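Long-range contacts in Pa14_01140 (Pseudomonas aeruginosa, PDB 6OX6), which acts as the immunity protein that keeps the type VI secretion effector Tas1, a (p)ppApp-synthesising toxin, from becoming active too early: residues 14-19 against 53-58; 21-26 against 34-39. All coordinates share one frame; numbering follows the deposited sequence.

Interaction 1: 14-19 against 53-58; sequences IYIDYD and RLFNDA
One face of the Tyr18 ring lies against the backbone of Ala58 and Asp57: Ala58 CA sits 4.2 Å from the ring centroid in a CH-pi contact, and Asp57 O lies above the same plane but offset toward the rim. At the edge, near the ring plane, Leu54 CD1 comes within 4.0 Å of Tyr18 CE2, and a water meets the phenol end. The ring reaches the helix because Tyr18 CG is anti to the backbone N (chi1 180°), which sends it across the first turns of the helix; its plane stands 80° from that of the Asp57 carboxylate. The Phe55 ring is met obliquely by Ile16 CD1, 4.3 Å from Phe55 CE1. Helix 53-58 crosses strand 14-18 at 94° and packs on one face of the four-stranded antiparallel sheet, touched by the alternate residues Ile16 and Tyr18. Ile16 CG2 lies 4.1 Å from Ala58 CB, and the CA atoms of Tyr18 and Ala58 are 5.3 Å apart. At the polar end, Tyr18 OH donates to the water, 2.5 Å away, which donates in turn to Asp57 OD2. Asp57 OD2 is also salt-bridged to Arg53 NH1, 2.9 Å away and above the carboxylate plane; NH1 pairs with Glu21 as well. Arg53 in turn bonds through NH2 to Asp296 of Tas1, bringing this end of the contact to the toxin interface.

Interaction 2: 21-26 against 34-39; sequences EDVTYR and IHVRFY
Val23 to Arg26 pair with His35 to Phe38 as the antiparallel strands of a beta hairpin, strand directions 153° apart, and Asp22 with Val23 forms a G1 beta bulge opposite Tyr18 of the next strand. Two hydrogen-bonded pairs, Thr24 with Arg37 and Arg26 with His35, carry reciprocal backbone bonds, and Tyr39 N adds a bond to Asp22 O at the bulge. Arg37 O accepts twice, from Thr24 N and from Thr24 OG1; the hydroxyl, 2.7 Å from Arg37 O, lies in the carbonyl plane on a lone pair, placed there by a chi1 of 72° that sets it between its own backbone N and carbonyl carbon.

Apolar contacts join the non-hydrogen-bonded pairs on the face of Val23, Tyr25, Val36 and Phe38. Val36 CG2 meets Val23 CG2 and Tyr25 CE2, each at 3.4 Å, the first tighter than usual van der Waals contact, while Val23 CG2 also touches Phe38 CE2 at 3.6 Å.

A CH-pi contact marks the bulge, where Asp22 CA stands 3.5 Å from the Tyr39 ring centroid, almost on the ring normal.

At the other end, the Arg26 guanidinium and His35 imidazole planes are 15° apart. Arg26 NH2 does the touching, over the imidazole face near its rim, 3.2 Å from His35 ND1 but without a hydrogen bond; Arg26 NE is paired to Glu43. A water donates to Arg26 O and sits at the imidazole edge, 2.7 Å from His35 ND1.

Both contacts are largely buried and meet in the same sheet, where strands 14-18 and 23-28 are neighbours; interaction 2 is nested in the chain segment that interaction 1 closes. Their chemistry follows their places. Interaction 2 lies within the sheet and rests on main-chain bonding, whereas interaction 1 joins sheet to helix through side-chain packing, with no direct hydrogen bond between 14-19 and 53-58. Tyr25 ties them together: its hydroxyl end packs on Leu54 and its ring meets Phe55 edge-to-face, so one face of the hairpin continues the floor beneath helix 53-61. The Tyr39 hydroxyl makes a second tie, to Asp17 and Asp19. Both contacts also reach Tas1, through Arg53 and Glu21.

Interaction 1: 14-19 against 53-58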
loop_
_atom_site.group_PDB
_atom_site.type_symbol
_atom_site.label_atom_id
_atom_site.label_comp_id
_atom_site.label_asym_id
_atom_site.label_seq_id
_atom_site.Cartn_x
_atom_site.Cartn_y
_atom_site.Cartn_z
ATOM N N ILE B 14 6.051 -18.685 10.275
ATOM C CA ILE B 14 5.568 -18.208 8.985
ATOM C C ILE B 14 6.629 -17.296 8.387
ATOM O O ILE B 14 7.089 -16.351 9.050
ATOM C CB ILE B 14 4.237 -17.443 9.125
ATOM C CG1 ILE B 14 3.147 -18.322 9.757
ATOM C CG2 ILE B 14 3.799 -16.876 7.763
ATOM C CD1 ILE B 14 2.694 -19.402 8.888
ATOM N N TYR B 15 6.982 -17.547 7.126
ATOM C CA TYR B 15 7.960 -16.746 6.399
ATOM C C TYR B 15 7.279 -16.158 5.165
ATOM O O TYR B 15 6.582 -16.873 4.432
ATOM C CB TYR B 15 9.185 -17.589 6.018
ATOM C CG TYR B 15 9.878 -18.202 7.235
ATOM C CD1 TYR B 15 9.436 -19.411 7.784
ATOM C CD2 TYR B 15 10.947 -17.553 7.855
ATOM C CE1 TYR B 15 10.065 -19.980 8.906
ATOM C CE2 TYR B 15 11.602 -18.119 8.974
ATOM C CZ TYR B 15 11.150 -19.326 9.488
ATOM O OH TYR B 15 11.794 -19.863 10.597
ATOM N N ILE B 16 7.517 -14.868 4.930
ATOM C CA ILE B 16 6.732 -14.037 4.030
ATOM C C ILE B 16 7.666 -13.292 3.093
ATOM O O ILE B 16 8.658 -12.713 3.548
ATOM C CB ILE B 16 5.901 -13.031 4.836
ATOM C CG1 ILE B 16 4.873 -13.775 5.676
ATOM C CG2 ILE B 16 5.294 -12.018 3.937
ATOM C CD1 ILE B 16 4.259 -12.901 6.739
ATOM N N ASP B 17 7.347 -13.301 1.793
ATOM C CA ASP B 17 8.023 -12.479 0.800
ATOM C C ASP B 17 7.029 -11.463 0.238
ATOM O O ASP B 17 5.938 -11.836 -0.191
ATOM C CB ASP B 17 8.585 -13.346 -0.329
ATOM C CG ASP B 17 9.208 -12.522 -1.455
ATOM O OD1 ASP B 17 9.666 -11.386 -1.191
ATOM O OD2 ASP B 17 9.222 -13.010 -2.617
ATOM N N TYR B 18 7.405 -10.201 0.220
ATOM C CA TYR B 18 6.556 -9.142 -0.335
ATOM C C TYR B 18 7.399 -8.449 -1.395
ATOM O O TYR B 18 8.162 -7.529 -1.072
ATOM C CB TYR B 18 6.109 -8.179 0.771
ATOM C CG TYR B 18 5.215 -7.011 0.341
ATOM C CD1 TYR B 18 4.357 -7.107 -0.766
ATOM C CD2 TYR B 18 5.224 -5.811 1.063
ATOM C CE1 TYR B 18 3.532 -6.031 -1.147
ATOM C CE2 TYR B 18 4.405 -4.741 0.681
ATOM C CZ TYR B 18 3.554 -4.878 -0.411
ATOM O OH TYR B 18 2.767 -3.816 -0.781
ATOM N N ASP B 19 7.281 -8.886 -2.655
ATOM C CA ASP B 19 8.225 -8.384 -3.649
ATOM C C ASP B 19 7.983 -6.918 -3.991
ATOM O O ASP B 19 8.951 -6.212 -4.309
ATOM C CB ASP B 19 8.220 -9.230 -4.925
ATOM C CG ASP B 19 9.587 -9.210 -5.632
ATOM O OD1 ASP B 19 9.953 -8.154 -6.188
ATOM O OD2 ASP B 19 10.313 -10.228 -5.614
ATOM N N ARG B 53 2.696 -0.821 9.522
ATOM C CA ARG B 53 2.076 -0.614 8.216
ATOM C C ARG B 53 2.615 -1.594 7.174
ATOM O O ARG B 53 1.853 -2.268 6.476
ATOM C CB ARG B 53 2.327 0.833 7.772
ATOM C CG ARG B 53 1.463 1.303 6.601
ATOM C CD ARG B 53 2.079 0.955 5.229
ATOM N NE ARG B 53 3.505 1.291 5.124
ATOM C CZ ARG B 53 4.258 1.041 4.048
ATOM N NH1 ARG B 53 3.729 0.432 2.997
ATOM N NH2 ARG B 53 5.548 1.378 4.027
ATOM N N LEU B 54 3.931 -1.637 7.017
ATOM C CA LEU B 54 4.513 -2.417 5.925
ATOM C C LEU B 54 4.314 -3.910 6.168
ATOM O O LEU B 54 4.019 -4.676 5.240
ATOM C CB LEU B 54 5.995 -2.055 5.790
ATOM C CG LEU B 54 6.860 -2.760 4.739
ATOM C CD1 LEU B 54 6.293 -2.472 3.353
ATOM C CD2 LEU B 54 8.349 -2.312 4.857
ATOM N N PHE B 55 4.378 -4.330 7.429
ATOM C CA PHE B 55 4.080 -5.721 7.750
ATOM C C PHE B 55 2.655 -6.110 7.350
ATOM O O PHE B 55 2.435 -7.166 6.744
ATOM C CB PHE B 55 4.275 -5.969 9.239
ATOM C CG PHE B 55 3.846 -7.361 9.665
ATOM C CD1 PHE B 55 4.553 -8.474 9.223
ATOM C CD2 PHE B 55 2.720 -7.555 10.464
ATOM C CE1 PHE B 55 4.179 -9.748 9.595
ATOM C CE2 PHE B 55 2.333 -8.850 10.837
ATOM C CZ PHE B 55 3.061 -9.940 10.404
ATOM N N ASN B 56 1.670 -5.291 7.724
ATOM C CA ASN B 56 0.301 -5.595 7.335
ATOM C C ASN B 56 0.114 -5.513 5.818
ATOM O O ASN B 56 -0.706 -6.242 5.259
ATOM C CB ASN B 56 -0.665 -4.662 8.071
ATOM C CG ASN B 56 -0.883 -5.104 9.522
ATOM O OD1 ASN B 56 -1.761 -5.916 9.790
ATOM N ND2 ASN B 56 -0.075 -4.601 10.442
ATOM N N ASP B 57 0.884 -4.663 5.125
ATOM C CA ASP B 57 0.856 -4.720 3.660
ATOM C C ASP B 57 1.381 -6.061 3.164
ATOM O O ASP B 57 0.841 -6.640 2.208
ATOM C CB ASP B 57 1.660 -3.571 3.046
ATOM C CG ASP B 57 0.869 -2.265 2.982
ATOM O OD1 ASP B 57 -0.281 -2.245 3.443
ATOM O OD2 ASP B 57 1.388 -1.251 2.455
ATOM N N ALA B 58 2.443 -6.557 3.796
ATOM C CA ALA B 58 3.023 -7.841 3.416
ATOM C C ALA B 58 2.030 -8.966 3.617
ATOM O O ALA B 58 1.947 -9.883 2.792
ATOM C CB ALA B 58 4.298 -8.092 4.219
HETATM O O HOH W 1 3.136 -1.614 0.229
#

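Interaction 2: 21-26 against 34-39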
loop_
_atom_site.group_PDB
_atom_site.type_symbol
_atom_site.label_atom_id
_atom_site.label_comp_id
_atom_site.label_asym_id
_atom_site.label_seq_id
_atom_site.Cartn_x
_atom_site.Cartn_y
_atom_site.Cartn_z
ATOM N N GLU B 21 7.746 -4.348 -2.188
ATOM C CA GLU B 21 8.676 -3.512 -1.430
ATOM C C GLU B 21 9.966 -4.242 -1.078
ATOM O O GLU B 21 10.654 -3.854 -0.133
ATOM C CB GLU B 21 8.025 -2.965 -0.151
ATOM C CG GLU B 21 6.790 -2.057 -0.373
ATOM C CD GLU B 21 6.797 -0.787 0.467
ATOM O OE1 GLU B 21 7.877 -0.332 0.923
ATOM O OE2 GLU B 21 5.697 -0.258 0.710
ATOM N N ASP B 22 10.329 -5.287 -1.810
ATOM C CA ASP B 22 11.644 -5.932 -1.606
ATOM C C ASP B 22 11.907 -6.270 -0.129
ATOM O O ASP B 22 12.977 -6.000 0.415
ATOM C CB ASP B 22 12.761 -5.036 -2.146
ATOM C CG ASP B 22 12.806 -5.002 -3.668
ATOM O OD1 ASP B 22 12.015 -5.719 -4.305
ATOM O OD2 ASP B 22 13.644 -4.258 -4.220
ATOM N N VAL B 23 10.913 -6.848 0.539
ATOM C CA VAL B 23 11.014 -7.092 1.970
ATOM C C VAL B 23 10.506 -8.498 2.279
ATOM O O VAL B 23 9.626 -9.028 1.583
ATOM C CB VAL B 23 10.263 -6.001 2.783
ATOM C CG1 VAL B 23 8.726 -5.935 2.453
ATOM C CG2 VAL B 23 10.522 -6.162 4.255
ATOM N N THR B 24 11.113 -9.120 3.302
ATOM C CA THR B 24 10.677 -10.392 3.864
ATOM C C THR B 24 10.516 -10.283 5.383
ATOM O O THR B 24 11.123 -9.437 6.049
ATOM C CB THR B 24 11.658 -11.538 3.526
ATOM O OG1 THR B 24 12.876 -11.397 4.290
ATOM C CG2 THR B 24 11.991 -11.513 2.035
ATOM N N TYR B 25 9.693 -11.172 5.934
ATOM C CA TYR B 25 9.416 -11.212 7.362
ATOM C C TYR B 25 9.509 -12.642 7.854
ATOM O O TYR B 25 9.261 -13.603 7.099
ATOM C CB TYR B 25 8.012 -10.652 7.712
ATOM C CG TYR B 25 7.877 -9.168 7.429
ATOM C CD1 TYR B 25 7.364 -8.723 6.225
ATOM C CD2 TYR B 25 8.309 -8.221 8.344
ATOM C CE1 TYR B 25 7.252 -7.386 5.956
ATOM C CE2 TYR B 25 8.194 -6.886 8.090
ATOM C CZ TYR B 25 7.670 -6.472 6.901
ATOM O OH TYR B 25 7.552 -5.137 6.634
ATOM N N ARG B 26 9.890 -12.764 9.126
ATOM C CA ARG B 26 9.905 -14.030 9.834
ATOM C C ARG B 26 9.026 -13.896 11.070
ATOM O O ARG B 26 9.213 -12.975 11.880
ATOM C CB ARG B 26 11.333 -14.424 10.207
ATOM C CG ARG B 26 11.429 -15.618 11.155
ATOM C CD ARG B 26 12.916 -15.923 11.486
ATOM N NE ARG B 26 13.575 -14.892 12.275
ATOM C CZ ARG B 26 13.660 -14.918 13.609
ATOM N NH1 ARG B 26 13.111 -15.915 14.304
ATOM N NH2 ARG B 26 14.291 -13.945 14.258
ATOM N N ILE B 34 7.850 -10.780 15.286
ATOM C CA ILE B 34 8.028 -10.531 13.873
ATOM C C ILE B 34 9.395 -9.913 13.703
ATOM O O ILE B 34 9.728 -8.942 14.405
ATOM C CB ILE B 34 6.954 -9.585 13.320
ATOM C CG1 ILE B 34 5.551 -10.131 13.599
ATOM C CG2 ILE B 34 7.224 -9.348 11.843
ATOM C CD1 ILE B 34 4.469 -9.081 13.523
ATOM N N HIS B 35 10.185 -10.463 12.783
ATOM C CA HIS B 35 11.419 -9.826 12.353
ATOM C C HIS B 35 11.355 -9.548 10.866
ATOM O O HIS B 35 10.651 -10.235 10.132
ATOM C CB HIS B 35 12.640 -10.682 12.668
ATOM C CG HIS B 35 13.026 -10.637 14.106
ATOM N ND1 HIS B 35 12.431 -11.438 15.056
ATOM C CD2 HIS B 35 13.923 -9.868 14.768
ATOM C CE1 HIS B 35 12.952 -11.172 16.242
ATOM N NE2 HIS B 35 13.860 -10.222 16.095
ATOM N N VAL B 36 12.111 -8.545 10.418
ATOM C CA VAL B 36 12.086 -8.104 9.031
ATOM C C VAL B 36 13.466 -8.316 8.434
ATOM O O VAL B 36 14.475 -8.168 9.139
ATOM C CB VAL B 36 11.655 -6.627 8.913
ATOM C CG1 VAL B 36 12.692 -5.690 9.596
ATOM C CG2 VAL B 36 11.483 -6.250 7.470
ATOM N N ARG B 37 13.505 -8.702 7.142
ATOM C CA ARG B 37 14.761 -8.831 6.395
ATOM C C ARG B 37 14.550 -8.265 5.001
ATOM O O ARG B 37 13.790 -8.835 4.210
ATOM C CB ARG B 37 15.223 -10.282 6.313
ATOM C CG ARG B 37 16.571 -10.434 5.644
ATOM C CD ARG B 37 17.149 -11.820 5.814
ATOM N NE ARG B 37 18.458 -11.905 5.174
ATOM C CZ ARG B 37 19.145 -13.028 4.981
ATOM N NH1 ARG B 37 18.668 -14.206 5.368
ATOM N NH2 ARG B 37 20.315 -12.963 4.383
ATOM N N PHE B 38 15.195 -7.138 4.703
ATOM C CA PHE B 38 15.059 -6.504 3.397
ATOM C C PHE B 38 15.956 -7.185 2.389
ATOM O O PHE B 38 16.985 -7.761 2.749
ATOM C CB PHE B 38 15.402 -5.019 3.469
ATOM C CG PHE B 38 14.376 -4.203 4.242
ATOM C CD1 PHE B 38 14.561 -3.919 5.587
ATOM C CD2 PHE B 38 13.235 -3.749 3.623
ATOM C CE1 PHE B 38 13.635 -3.198 6.295
ATOM C CE2 PHE B 38 12.273 -3.009 4.344
ATOM C CZ PHE B 38 12.486 -2.747 5.673
ATOM N N TYR B 39 15.552 -7.128 1.114
ATOM C CA TYR B 39 16.338 -7.761 0.059
ATOM C C TYR B 39 17.768 -7.275 0.128
ATOM O O TYR B 39 18.016 -6.080 0.289
ATOM C CB TYR B 39 15.772 -7.440 -1.321
ATOM C CG TYR B 39 14.549 -8.215 -1.728
ATOM C CD1 TYR B 39 13.747 -8.870 -0.788
ATOM C CD2 TYR B 39 14.194 -8.286 -3.063
ATOM C CE1 TYR B 39 12.608 -9.561 -1.175
ATOM C CE2 TYR B 39 13.081 -8.955 -3.459
ATOM C CZ TYR B 39 12.281 -9.590 -2.522
ATOM O OH TYR B 39 11.177 -10.280 -2.995
HETATM O O HOH W 2 10.439 -13.240 14.618
#